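Putative uncharacterized protein TTHA1012 (Thermus thermophilus, PDB 2YZY) is of unproven function but probably binds and carries lipoproteins or similar lipid-bearing ligands in a LolA-like fold. Local coordinates at residues T26-I31 against E39-V44; A50-V55 against V69-E74; W131-R136 against L148-A153; L158-L163 against L173-F178. One frame throughout, in Å; residues are numbered along the deposited sequence.

Interaction 1 (T26-I31 against E39-V44); sequences TVQGRI and ELLARV
Q28 and E39 meet on the polar sheet face, where Q28 NE2 donates to E39 OE2 over 3.2 Å. The oxygen lies close to the plane of the amide, but the N-H reaches it from above the carboxylate plane. With CG anti to the backbone N (chi1 177°) and the chain extended, Q28 also lays its methylene CB 3.7 Å from L41 CD1, and T26 CG2 touches the same methyl. K59 gives E39 OE2 a second, charged partner. A serine in place of Q28, too short to reach the carboxylate, would probably leave E39 OE2 without its amide donor. On the other face V27 CG2 meets V44 CG2 at 3.8 Å, and L40 CB lies near I31 CD1; branched aliphatic residues suit this side, where L173 of strand 169-180 continues the packing. Between the two faces V27 N reaches A42 O at 2.8 Å and L40 N reaches G29 O at 2.9 Å. Such reciprocal bonds, in consecutive strands 174° apart, make an antiparallel beta hairpin.

Interaction 2 (A50-V55 against V69-E74); sequences ARLFRV and VITEKE
The open end of the beta hairpin made by strands 52-59 and 67-70 brings F53 against I70 as an antiparallel hydrogen-bonded pair. I70 N points almost straight at F53 O, 2.7 Å away, and F53 N returns a bond to I70 O. Above this pair I70 CD1 touches F53 CD2 at 4.0 Å, the side chains alongside one another; a flat ring and a branched chain both suit a partly covered sheet face. On the reverse face V69 CG2 rests 3.6 Å from R54 NH1, while the guanidinium is held by E56 and by carbonyl oxygens of L188 and R190. L52 CD2 presses on T71 CG2 at a tight 3.4 Å, the side chains running the same way.

T71 OG1 sits between its own N and carbonyl carbon (chi1 64°), and from there donates to E74 O, which also receives T71 N. A valine here, lacking the hydroxyl, would probably leave E74 O without its side-chain donor and the turn freer to shift. R51 CD packs 3.7 Å from E72 OE2; R51 NE, 4.1 Å from that oxygen, adds a general attraction of charges with no N-H aimed at it. A water joins A50 O to E72 N. Towards strand 39-47, R51 and L52 both face L47 in a G1 beta bulge; the pairing with 69-70 is that of an antiparallel hairpin.

Interaction 3 (W131-R136 against L148-A153); sequences WKLVGR and LYILKA
L133 and L148 lie side by side in the apolar centre, L133 CD1 meeting L148 CD2 at 4.1 Å, with I150 CG1 close to the same L133 methyl. I150 CG2 then approaches the edge of the W131 ring in its plane, 3.8 Å from CE3. Helix 7-18 covers this side, where I11 touches W131, L133 and I150; bulky apolar residues suit a surface buried beneath a helix. One face of the indole receives K152, whose CG stands 3.5 Å from the centroid of the six-membered ring in a CH-pi contact, 16° off the normal. The bend at chi3 (64°) carries CE across to W131 NE1, and the ammonium continues to a salt bridge with E122. On the opposite sheet face K132 CG packs 3.5 Å from Y149 CE1, the lysine chain following the ring outward. There K132 NZ pairs with E120 and the tyrosine OH with E147. Two-way backbone bonds, among them W131 N to I150 O at 2.7 Å, make this an antiparallel beta hairpin with one face packed under a helix.

Interaction 4 (L158-L163 against L173-F178); sequences LRFVFL and LKVVEF
L158 O, F160 N and F160 O engage V175 N, L173 O and L173 N in three antiparallel backbone bonds of 2.8 to 2.9 Å, the strand directions 165° apart. The V175 N to L158 O bond is nearly straight at hydrogen (173°), although the donor stands above the carbonyl plane; a water spans L158 O and V175 O. Beside it, V175 CG2 comes near F160 CE2, 4.5 Å away at the ring's edge, while L173 O lies at that edge in the ring plane, 4.0 Å from CD2. F160 has CG anti to its carbonyl carbon (chi1 -60°), which swings the ring back along the strand toward V175. On the other face R159 and K174 run alongside each other, R159 CG 3.9 Å from K174 CG. Long chains suit this place because their methylenes can pack while their charges stay apart: R159 NH2 turns to D172, with NE 5.6 Å from K174 NZ. The chemistry thus implies a join carried chiefly by backbone bonds, with loose apolar contact on one face and, on the other, like charges whose repulsion D172 probably eases.

How the interactions relate
All four contacts pair hairpin strands that are antiparallel, but their settings differ. Interaction 3 is the buried one, its indole and aliphatic groups lying beneath helix 7-18; interactions 1 and 4 are surface contacts, and interaction 2 is partly buried. Strands 145-151 and 156-163 are neighbours, so 3 and 4 touch, with L148 CD1 3.4 Å from F160 CE1. Interactions 4 and 1 meet through strands 169-180 and 23-30, where Q28 O takes K174 N and T26 OG1 contacts E177 OE1. V44 and F53 join 1 to 2. Polar partners follow position: amide-carboxylate in 1, a bridging water and threonine-held turn in 2, outlying salt bridges in 3, and parted like charges in 4.

Interaction 1 (T26-I31 against E39-V44)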
loop_
_atom_site.group_PDB
_atom_site.type_symbol
_atom_site.label_atom_id
_atom_site.label_comp_id
_atom_site.label_asym_id
_atom_site.label_seq_id
_atom_site.Cartn_x
_atom_site.Cartn_y
_atom_site.Cartn_z
ATOM N N THR A 26 7.871 4.372 -0.694
ATOM C CA THR A 26 7.645 4.640 -2.102
ATOM C C THR A 26 7.237 3.314 -2.719
ATOM O O THR A 26 7.919 2.306 -2.537
ATOM C CB THR A 26 8.924 5.142 -2.785
ATOM O OG1 THR A 26 9.339 6.362 -2.163
ATOM C CG2 THR A 26 8.682 5.381 -4.284
ATOM N N VAL A 27 6.116 3.315 -3.431
ATOM C CA VAL A 27 5.626 2.104 -4.077
ATOM C C VAL A 27 5.720 2.299 -5.583
ATOM O O VAL A 27 5.274 3.314 -6.115
ATOM C CB VAL A 27 4.159 1.803 -3.680
ATOM C CG1 VAL A 27 3.658 0.575 -4.434
ATOM C CG2 VAL A 27 4.061 1.557 -2.171
ATOM N N GLN A 28 6.319 1.330 -6.263
ATOM C CA GLN A 28 6.483 1.398 -7.708
ATOM C C GLN A 28 6.223 0.039 -8.326
ATOM O O GLN A 28 6.607 -0.989 -7.773
ATOM C CB GLN A 28 7.902 1.854 -8.052
ATOM C CG GLN A 28 8.201 1.885 -9.543
ATOM C CD GLN A 28 9.606 2.373 -9.842
ATOM O OE1 GLN A 28 10.584 1.846 -9.313
ATOM N NE2 GLN A 28 9.712 3.382 -10.699
ATOM N N GLY A 29 5.566 0.028 -9.476
ATOM C CA GLY A 29 5.300 -1.240 -10.125
ATOM C C GLY A 29 4.499 -1.076 -11.393
ATOM O O GLY A 29 4.382 0.024 -11.932
ATOM N N ARG A 30 3.952 -2.182 -11.876
ATOM C CA ARG A 30 3.149 -2.158 -13.088
ATOM C C ARG A 30 1.780 -2.749 -12.798
ATOM O O ARG A 30 1.649 -3.679 -12.002
ATOM C CB ARG A 30 3.847 -2.935 -14.207
ATOM C CG ARG A 30 4.122 -4.401 -13.915
ATOM C CD ARG A 30 5.028 -4.983 -14.994
ATOM N NE ARG A 30 5.280 -6.411 -14.821
ATOM C CZ ARG A 30 4.389 -7.368 -15.064
ATOM N NH1 ARG A 30 3.175 -7.056 -15.495
ATOM N NH2 ARG A 30 4.716 -8.639 -14.882
ATOM N N ILE A 31 0.759 -2.190 -13.438
ATOM C CA ILE A 31 -0.608 -2.651 -13.245
ATOM C C ILE A 31 -1.334 -2.727 -14.580
ATOM O O ILE A 31 -0.749 -2.277 -15.588
ATOM C CB ILE A 31 -1.388 -1.698 -12.316
ATOM C CG1 ILE A 31 -1.406 -0.288 -12.914
ATOM C CG2 ILE A 31 -0.745 -1.675 -10.936
ATOM C CD1 ILE A 31 -2.200 0.719 -12.106
ATOM N N GLU A 39 2.563 2.121 -15.563
ATOM C CA GLU A 39 3.430 2.169 -14.395
ATOM C C GLU A 39 2.723 2.927 -13.287
ATOM O O GLU A 39 2.104 3.967 -13.526
ATOM C CB GLU A 39 4.752 2.884 -14.703
ATOM C CG GLU A 39 5.732 2.857 -13.524
ATOM C CD GLU A 39 6.970 3.717 -13.727
ATOM O OE1 GLU A 39 7.501 3.754 -14.857
ATOM O OE2 GLU A 39 7.425 4.344 -12.745
ATOM N N LEU A 40 2.802 2.393 -12.075
ATOM C CA LEU A 40 2.204 3.041 -10.919
ATOM C C LEU A 40 3.344 3.482 -10.009
ATOM O O LEU A 40 4.274 2.718 -9.746
ATOM C CB LEU A 40 1.289 2.074 -10.158
ATOM C CG LEU A 40 0.602 2.645 -8.913
ATOM C CD1 LEU A 40 -0.426 3.680 -9.328
ATOM C CD2 LEU A 40 -0.071 1.529 -8.129
ATOM N N LEU A 41 3.284 4.726 -9.551
ATOM C CA LEU A 41 4.296 5.244 -8.639
ATOM C C LEU A 41 3.570 6.091 -7.614
ATOM O O LEU A 41 2.759 6.942 -7.973
ATOM C CB LEU A 41 5.334 6.094 -9.375
ATOM C CG LEU A 41 6.451 6.663 -8.486
ATOM C CD1 LEU A 41 7.283 5.524 -7.901
ATOM C CD2 LEU A 41 7.348 7.582 -9.300
ATOM N N ALA A 42 3.851 5.859 -6.338
ATOM C CA ALA A 42 3.188 6.621 -5.296
ATOM C C ALA A 42 3.995 6.654 -4.010
ATOM O O ALA A 42 4.870 5.821 -3.787
ATOM C CB ALA A 42 1.818 6.017 -5.018
ATOM N N ARG A 43 3.710 7.646 -3.175
ATOM C CA ARG A 43 4.361 7.737 -1.876
ATOM C C ARG A 43 3.273 7.372 -0.877
ATOM O O ARG A 43 2.112 7.738 -1.052
ATOM C CB ARG A 43 4.877 9.149 -1.598
ATOM C CG ARG A 43 6.083 9.562 -2.436
ATOM C CD ARG A 43 6.683 10.853 -1.886
ATOM N NE ARG A 43 7.875 11.291 -2.609
ATOM C CZ ARG A 43 7.869 12.150 -3.624
ATOM N NH1 ARG A 43 6.727 12.676 -4.053
ATOM N NH2 ARG A 43 9.013 12.498 -4.198
ATOM N N VAL A 44 3.649 6.635 0.159
ATOM C CA VAL A 44 2.698 6.194 1.174
ATOM C C VAL A 44 3.122 6.694 2.555
ATOM O O VAL A 44 4.305 6.708 2.877
ATOM C CB VAL A 44 2.605 4.656 1.176
ATOM C CG1 VAL A 44 1.622 4.192 2.221
ATOM C CG2 VAL A 44 2.195 4.161 -0.213
#

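Interaction 2 (A50-V55 against V69-E74)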
loop_
_atom_site.group_PDB
_atom_site.type_symbol
_atom_site.label_atom_id
_atom_site.label_comp_id
_atom_site.label_asym_id
_atom_site.label_seq_id
_atom_site.Cartn_x
_atom_site.Cartn_y
_atom_site.Cartn_z
ATOM N N ALA A 50 -2.884 7.188 15.121
ATOM C CA ALA A 50 -4.023 8.042 14.797
ATOM C C ALA A 50 -4.923 7.387 13.753
ATOM O O ALA A 50 -5.918 7.972 13.324
ATOM C CB ALA A 50 -3.530 9.395 14.285
ATOM N N ARG A 51 -4.572 6.168 13.355
ATOM C CA ARG A 51 -5.331 5.437 12.347
ATOM C C ARG A 51 -5.459 6.266 11.074
ATOM O O ARG A 51 -6.523 6.315 10.458
ATOM C CB ARG A 51 -6.726 5.073 12.870
ATOM C CG ARG A 51 -6.733 4.009 13.957
ATOM C CD ARG A 51 -8.149 3.499 14.203
ATOM N NE ARG A 51 -8.188 2.394 15.157
ATOM C CZ ARG A 51 -7.886 2.507 16.446
ATOM N NH1 ARG A 51 -7.520 3.681 16.943
ATOM N NH2 ARG A 51 -7.951 1.445 17.238
ATOM N N LEU A 52 -4.364 6.914 10.690
ATOM C CA LEU A 52 -4.325 7.744 9.492
ATOM C C LEU A 52 -3.372 7.151 8.464
ATOM O O LEU A 52 -2.280 6.704 8.802
ATOM C CB LEU A 52 -3.870 9.163 9.832
ATOM C CG LEU A 52 -4.766 10.054 10.690
ATOM C CD1 LEU A 52 -4.133 11.440 10.777
ATOM C CD2 LEU A 52 -6.158 10.149 10.081
ATOM N N PHE A 53 -3.787 7.177 7.202
ATOM C CA PHE A 53 -2.991 6.633 6.105
ATOM C C PHE A 53 -3.175 7.575 4.913
ATOM O O PHE A 53 -4.277 8.061 4.674
ATOM C CB PHE A 53 -3.523 5.240 5.756
ATOM C CG PHE A 53 -2.598 4.410 4.914
ATOM C CD1 PHE A 53 -1.414 3.908 5.442
ATOM C CD2 PHE A 53 -2.948 4.073 3.608
ATOM C CE1 PHE A 53 -0.593 3.078 4.685
ATOM C CE2 PHE A 53 -2.134 3.242 2.843
ATOM C CZ PHE A 53 -0.957 2.743 3.381
ATOM N N ARG A 54 -2.102 7.847 4.174
ATOM C CA ARG A 54 -2.199 8.728 3.012
ATOM C C ARG A 54 -1.369 8.168 1.869
ATOM O O ARG A 54 -0.247 7.720 2.075
ATOM C CB ARG A 54 -1.711 10.147 3.355
ATOM C CG ARG A 54 -1.856 11.170 2.211
ATOM C CD ARG A 54 -1.410 12.561 2.662
ATOM N NE ARG A 54 -1.429 13.557 1.589
ATOM C CZ ARG A 54 -2.267 14.589 1.532
ATOM N NH1 ARG A 54 -3.179 14.773 2.481
ATOM N NH2 ARG A 54 -2.169 15.464 0.538
ATOM N N VAL A 55 -1.940 8.173 0.670
ATOM C CA VAL A 55 -1.241 7.684 -0.512
ATOM C C VAL A 55 -1.251 8.816 -1.532
ATOM O O VAL A 55 -2.303 9.392 -1.823
ATOM C CB VAL A 55 -1.940 6.446 -1.109
ATOM C CG1 VAL A 55 -1.179 5.967 -2.345
ATOM C CG2 VAL A 55 -2.020 5.338 -0.055
ATOM N N VAL A 69 -6.703 9.833 1.425
ATOM C CA VAL A 69 -6.493 9.915 2.862
ATOM C C VAL A 69 -7.483 8.945 3.487
ATOM O O VAL A 69 -8.681 8.999 3.203
ATOM C CB VAL A 69 -6.754 11.330 3.412
ATOM C CG1 VAL A 69 -6.576 11.334 4.933
ATOM C CG2 VAL A 69 -5.787 12.314 2.781
ATOM N N ILE A 70 -6.980 8.039 4.316
ATOM C CA ILE A 70 -7.852 7.067 4.956
ATOM C C ILE A 70 -7.837 7.245 6.465
ATOM O O ILE A 70 -6.780 7.398 7.078
ATOM C CB ILE A 70 -7.428 5.620 4.616
ATOM C CG1 ILE A 70 -7.439 5.419 3.100
ATOM C CG2 ILE A 70 -8.384 4.626 5.275
ATOM C CD1 ILE A 70 -6.872 4.094 2.652
ATOM N N THR A 71 -9.026 7.250 7.052
ATOM C CA THR A 71 -9.173 7.379 8.494
ATOM C C THR A 71 -10.078 6.234 8.920
ATOM O O THR A 71 -10.576 5.488 8.077
ATOM C CB THR A 71 -9.834 8.714 8.887
ATOM O OG1 THR A 71 -11.175 8.754 8.382
ATOM C CG2 THR A 71 -9.049 9.885 8.315
ATOM N N GLU A 72 -10.286 6.080 10.222
ATOM C CA GLU A 72 -11.147 5.010 10.700
ATOM C C GLU A 72 -12.583 5.301 10.282
ATOM O O GLU A 72 -13.365 4.386 10.022
ATOM C CB GLU A 72 -11.077 4.896 12.224
ATOM C CG GLU A 72 -11.663 6.090 12.965
ATOM C CD GLU A 72 -11.878 5.812 14.441
ATOM O OE1 GLU A 72 -12.348 6.721 15.157
ATOM O OE2 GLU A 72 -11.580 4.682 14.886
ATOM N N LYS A 73 -12.916 6.587 10.204
ATOM C CA LYS A 73 -14.263 7.017 9.851
ATOM C C LYS A 73 -14.549 7.138 8.358
ATOM O O LYS A 73 -15.559 6.624 7.877
ATOM C CB LYS A 73 -14.572 8.355 10.529
ATOM C CG LYS A 73 -15.970 8.883 10.250
ATOM C CD LYS A 73 -16.198 10.226 10.925
ATOM C CE LYS A 73 -17.601 10.743 10.655
ATOM N NZ LYS A 73 -17.867 10.881 9.194
ATOM N N GLU A 74 -13.676 7.812 7.616
ATOM C CA GLU A 74 -13.934 7.975 6.192
ATOM C C GLU A 74 -12.703 7.986 5.300
ATOM O O GLU A 74 -11.566 7.964 5.773
ATOM C CB GLU A 74 -14.745 9.253 5.965
ATOM C CG GLU A 74 -13.984 10.540 6.214
ATOM C CD GLU A 74 -14.903 11.697 6.560
ATOM O OE1 GLU A 74 -16.004 11.789 5.975
ATOM O OE2 GLU A 74 -14.520 12.521 7.415
HETATM O O HOH W 1 -8.690 7.923 12.158
#

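Interaction 3 (W131-R136 against L148-A153)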
loop_
_atom_site.group_PDB
_atom_site.type_symbol
_atom_site.label_atom_id
_atom_site.label_comp_id
_atom_site.label_asym_id
_atom_site.label_seq_id
_atom_site.Cartn_x
_atom_site.Cartn_y
_atom_site.Cartn_z
ATOM N N TRP A 131 10.388 -13.618 3.434
ATOM C CA TRP A 131 9.446 -14.725 3.446
ATOM C C TRP A 131 8.541 -14.534 2.240
ATOM O O TRP A 131 8.142 -13.408 1.934
ATOM C CB TRP A 131 8.567 -14.692 4.697
ATOM C CG TRP A 131 9.246 -15.067 5.967
ATOM C CD1 TRP A 131 9.780 -16.283 6.287
ATOM C CD2 TRP A 131 9.408 -14.239 7.124
ATOM N NE1 TRP A 131 10.261 -16.265 7.574
ATOM C CE2 TRP A 131 10.045 -15.023 8.113
ATOM C CE3 TRP A 131 9.074 -12.912 7.425
ATOM C CZ2 TRP A 131 10.356 -14.523 9.382
ATOM C CZ3 TRP A 131 9.383 -12.413 8.690
ATOM C CH2 TRP A 131 10.019 -13.222 9.652
ATOM N N LYS A 132 8.230 -15.624 1.549
ATOM C CA LYS A 132 7.328 -15.558 0.408
ATOM C C LYS A 132 6.012 -16.196 0.835
ATOM O O LYS A 132 5.959 -17.396 1.112
ATOM C CB LYS A 132 7.884 -16.321 -0.801
ATOM C CG LYS A 132 6.911 -16.358 -1.989
ATOM C CD LYS A 132 7.377 -17.312 -3.089
ATOM C CE LYS A 132 6.367 -17.379 -4.230
ATOM N NZ LYS A 132 6.606 -18.559 -5.118
ATOM N N LEU A 133 4.960 -15.390 0.917
ATOM C CA LEU A 133 3.648 -15.897 1.291
ATOM C C LEU A 133 2.822 -16.032 0.021
ATOM O O LEU A 133 2.926 -15.208 -0.888
ATOM C CB LEU A 133 2.949 -14.938 2.258
ATOM C CG LEU A 133 3.674 -14.548 3.550
ATOM C CD1 LEU A 133 2.772 -13.621 4.363
ATOM C CD2 LEU A 133 4.026 -15.788 4.353
ATOM N N VAL A 134 2.010 -17.079 -0.051
ATOM C CA VAL A 134 1.178 -17.303 -1.221
ATOM C C VAL A 134 -0.247 -17.621 -0.795
ATOM O O VAL A 134 -0.472 -18.192 0.269
ATOM C CB VAL A 134 1.735 -18.458 -2.088
ATOM C CG1 VAL A 134 3.098 -18.077 -2.638
ATOM C CG2 VAL A 134 1.846 -19.731 -1.264
ATOM N N GLY A 135 -1.209 -17.239 -1.628
ATOM C CA GLY A 135 -2.600 -17.499 -1.305
ATOM C C GLY A 135 -3.503 -17.449 -2.519
ATOM O O GLY A 135 -3.265 -16.683 -3.451
ATOM N N ARG A 136 -4.544 -18.273 -2.508
ATOM C CA ARG A 136 -5.490 -18.320 -3.614
ATOM C C ARG A 136 -6.659 -17.385 -3.330
ATOM O O ARG A 136 -6.985 -17.123 -2.173
ATOM C CB ARG A 136 -6.003 -19.749 -3.802
ATOM C CG ARG A 136 -6.808 -19.962 -5.072
ATOM C CD ARG A 136 -7.335 -21.390 -5.185
ATOM N NE ARG A 136 -6.274 -22.393 -5.103
ATOM C CZ ARG A 136 -5.771 -22.866 -3.966
ATOM N NH1 ARG A 136 -6.229 -22.433 -2.799
ATOM N NH2 ARG A 136 -4.804 -23.773 -3.997
ATOM N N LEU A 148 3.053 -12.429 -1.560
ATOM C CA LEU A 148 3.362 -11.326 -0.659
ATOM C C LEU A 148 4.738 -11.606 -0.074
ATOM O O LEU A 148 4.951 -12.641 0.552
ATOM C CB LEU A 148 2.326 -11.230 0.468
ATOM C CG LEU A 148 2.606 -10.178 1.554
ATOM C CD1 LEU A 148 2.739 -8.796 0.922
ATOM C CD2 LEU A 148 1.482 -10.179 2.582
ATOM N N TYR A 149 5.671 -10.687 -0.295
ATOM C CA TYR A 149 7.037 -10.839 0.197
ATOM C C TYR A 149 7.275 -9.943 1.401
ATOM O O TYR A 149 7.038 -8.732 1.345
ATOM C CB TYR A 149 8.017 -10.507 -0.929
ATOM C CG TYR A 149 7.891 -11.445 -2.106
ATOM C CD1 TYR A 149 8.637 -12.621 -2.168
ATOM C CD2 TYR A 149 6.995 -11.181 -3.141
ATOM C CE1 TYR A 149 8.494 -13.512 -3.233
ATOM C CE2 TYR A 149 6.843 -12.062 -4.209
ATOM C CZ TYR A 149 7.597 -13.226 -4.246
ATOM O OH TYR A 149 7.452 -14.103 -5.297
ATOM N N ILE A 150 7.745 -10.552 2.488
ATOM C CA ILE A 150 8.002 -9.848 3.741
ATOM C C ILE A 150 9.468 -9.943 4.155
ATOM O O ILE A 150 10.012 -11.042 4.293
ATOM C CB ILE A 150 7.146 -10.444 4.887
ATOM C CG1 ILE A 150 5.661 -10.435 4.502
ATOM C CG2 ILE A 150 7.398 -9.677 6.185
ATOM C CD1 ILE A 150 5.082 -9.046 4.243
ATOM N N LEU A 151 10.105 -8.791 4.354
ATOM C CA LEU A 151 11.502 -8.749 4.778
ATOM C C LEU A 151 11.594 -9.424 6.150
ATOM O O LEU A 151 10.805 -9.129 7.044
ATOM C CB LEU A 151 11.978 -7.292 4.875
ATOM C CG LEU A 151 13.439 -7.049 5.273
ATOM C CD1 LEU A 151 14.366 -7.632 4.224
ATOM C CD2 LEU A 151 13.688 -5.552 5.412
ATOM N N LYS A 152 12.552 -10.332 6.318
ATOM C CA LYS A 152 12.699 -11.042 7.591
ATOM C C LYS A 152 13.354 -10.246 8.721
ATOM O O LYS A 152 12.839 -10.217 9.838
ATOM C CB LYS A 152 13.481 -12.346 7.386
ATOM C CG LYS A 152 12.740 -13.398 6.569
ATOM C CD LYS A 152 13.557 -14.678 6.417
ATOM C CE LYS A 152 13.791 -15.366 7.754
ATOM N NZ LYS A 152 14.595 -16.615 7.602
ATOM N N ALA A 153 14.483 -9.607 8.428
ATOM C CA ALA A 153 15.228 -8.839 9.429
ATOM C C ALA A 153 14.445 -7.691 10.060
ATOM O O ALA A 153 14.609 -7.396 11.245
ATOM C CB ALA A 153 16.515 -8.309 8.812
#

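Interaction 4 (L158-L163 against L173-F178)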
loop_
_atom_site.group_PDB
_atom_site.type_symbol
_atom_site.label_atom_id
_atom_site.label_comp_id
_atom_site.label_asym_id
_atom_site.label_seq_id
_atom_site.Cartn_x
_atom_site.Cartn_y
_atom_site.Cartn_z
ATOM N N LEU A 158 7.551 -6.019 1.066
ATOM C CA LEU A 158 8.495 -5.574 0.056
ATOM C C LEU A 158 7.900 -5.653 -1.338
ATOM O O LEU A 158 8.296 -4.900 -2.229
ATOM C CB LEU A 158 9.762 -6.431 0.080
ATOM C CG LEU A 158 10.687 -6.338 1.290
ATOM C CD1 LEU A 158 11.827 -7.335 1.131
ATOM C CD2 LEU A 158 11.225 -4.921 1.406
ATOM N N ARG A 159 6.943 -6.558 -1.526
ATOM C CA ARG A 159 6.373 -6.753 -2.852
ATOM C C ARG A 159 5.042 -7.498 -2.832
ATOM O O ARG A 159 4.853 -8.431 -2.051
ATOM C CB ARG A 159 7.388 -7.533 -3.697
ATOM C CG ARG A 159 7.061 -7.691 -5.167
ATOM C CD ARG A 159 8.125 -8.556 -5.824
ATOM N NE ARG A 159 8.001 -8.607 -7.276
ATOM C CZ ARG A 159 8.781 -9.352 -8.053
ATOM N NH1 ARG A 159 9.734 -10.099 -7.510
ATOM N NH2 ARG A 159 8.610 -9.347 -9.369
ATOM N N PHE A 160 4.125 -7.070 -3.696
ATOM C CA PHE A 160 2.808 -7.691 -3.827
ATOM C C PHE A 160 2.650 -8.073 -5.294
ATOM O O PHE A 160 2.824 -7.233 -6.177
ATOM C CB PHE A 160 1.691 -6.702 -3.469
ATOM C CG PHE A 160 1.759 -6.169 -2.064
ATOM C CD1 PHE A 160 0.862 -6.609 -1.097
ATOM C CD2 PHE A 160 2.691 -5.193 -1.720
ATOM C CE1 PHE A 160 0.888 -6.081 0.196
ATOM C CE2 PHE A 160 2.726 -4.660 -0.429
ATOM C CZ PHE A 160 1.823 -5.104 0.528
ATOM N N VAL A 161 2.315 -9.333 -5.555
ATOM C CA VAL A 161 2.134 -9.796 -6.928
ATOM C C VAL A 161 0.789 -10.492 -7.062
ATOM O O VAL A 161 0.507 -11.451 -6.346
ATOM C CB VAL A 161 3.236 -10.797 -7.346
ATOM C CG1 VAL A 161 3.075 -11.150 -8.815
ATOM C CG2 VAL A 161 4.614 -10.205 -7.097
ATOM N N PHE A 162 -0.036 -10.003 -7.981
ATOM C CA PHE A 162 -1.361 -10.570 -8.220
ATOM C C PHE A 162 -1.360 -11.305 -9.555
ATOM O O PHE A 162 -0.945 -10.756 -10.576
ATOM C CB PHE A 162 -2.400 -9.448 -8.216
ATOM C CG PHE A 162 -2.510 -8.743 -6.896
ATOM C CD1 PHE A 162 -3.343 -9.237 -5.896
ATOM C CD2 PHE A 162 -1.731 -7.620 -6.628
ATOM C CE1 PHE A 162 -3.396 -8.626 -4.644
ATOM C CE2 PHE A 162 -1.777 -7.001 -5.379
ATOM C CZ PHE A 162 -2.611 -7.507 -4.385
ATOM N N LEU A 163 -1.830 -12.550 -9.538
ATOM C CA LEU A 163 -1.849 -13.389 -10.732
ATOM C C LEU A 163 -3.251 -13.826 -11.148
ATOM O O LEU A 163 -4.134 -13.975 -10.308
ATOM C CB LEU A 163 -1.018 -14.648 -10.478
ATOM C CG LEU A 163 0.366 -14.480 -9.844
ATOM C CD1 LEU A 163 0.913 -15.847 -9.464
ATOM C CD2 LEU A 163 1.296 -13.767 -10.805
ATOM N N LEU A 173 3.653 -4.819 -7.557
ATOM C CA LEU A 173 4.009 -3.591 -6.859
ATOM C C LEU A 173 5.096 -3.818 -5.824
ATOM O O LEU A 173 4.972 -4.680 -4.957
ATOM C CB LEU A 173 2.763 -2.999 -6.197
ATOM C CG LEU A 173 1.636 -2.644 -7.173
ATOM C CD1 LEU A 173 0.414 -2.186 -6.402
ATOM C CD2 LEU A 173 2.105 -1.552 -8.126
ATOM N N LYS A 174 6.156 -3.024 -5.911
ATOM C CA LYS A 174 7.273 -3.154 -4.995
ATOM C C LYS A 174 7.401 -1.947 -4.079
ATOM O O LYS A 174 7.104 -0.821 -4.472
ATOM C CB LYS A 174 8.573 -3.323 -5.787
ATOM C CG LYS A 174 8.562 -4.505 -6.745
ATOM C CD LYS A 174 9.867 -4.599 -7.532
ATOM C CE LYS A 174 11.056 -4.858 -6.621
ATOM N NZ LYS A 174 12.317 -5.038 -7.395
ATOM N N VAL A 175 7.815 -2.190 -2.840
ATOM C CA VAL A 175 8.045 -1.098 -1.902
ATOM C C VAL A 175 9.539 -0.841 -2.100
ATOM O O VAL A 175 10.381 -1.532 -1.513
ATOM C CB VAL A 175 7.761 -1.526 -0.446
ATOM C CG1 VAL A 175 8.019 -0.358 0.501
ATOM C CG2 VAL A 175 6.325 -1.996 -0.321
ATOM N N VAL A 176 9.863 0.136 -2.946
ATOM C CA VAL A 176 11.254 0.441 -3.282
ATOM C C VAL A 176 12.030 1.347 -2.338
ATOM O O VAL A 176 13.257 1.385 -2.389
ATOM C CB VAL A 176 11.354 1.010 -4.714
ATOM C CG1 VAL A 176 10.877 -0.036 -5.718
ATOM C CG2 VAL A 176 10.516 2.267 -4.837
ATOM N N GLU A 177 11.319 2.087 -1.490
ATOM C CA GLU A 177 11.951 2.964 -0.502
ATOM C C GLU A 177 11.084 2.897 0.741
ATOM O O GLU A 177 9.865 2.757 0.643
ATOM C CB GLU A 177 12.040 4.414 -0.997
ATOM C CG GLU A 177 12.892 4.579 -2.254
ATOM C CD GLU A 177 13.032 6.024 -2.700
ATOM O OE1 GLU A 177 12.014 6.744 -2.740
ATOM O OE2 GLU A 177 14.165 6.434 -3.029
ATOM N N PHE A 178 11.718 2.984 1.904
ATOM C CA PHE A 178 11.014 2.905 3.182
ATOM C C PHE A 178 11.796 3.666 4.238
ATOM O O PHE A 178 13.028 3.656 4.236
ATOM C CB PHE A 178 10.883 1.444 3.627
ATOM C CG PHE A 178 10.288 1.275 5.002
ATOM C CD1 PHE A 178 8.910 1.267 5.184
ATOM C CD2 PHE A 178 11.113 1.133 6.118
ATOM C CE1 PHE A 178 8.353 1.120 6.460
ATOM C CE2 PHE A 178 10.570 0.987 7.395
ATOM C CZ PHE A 178 9.187 0.979 7.566
HETATM O O HOH W 2 10.987 -4.086 -3.113
#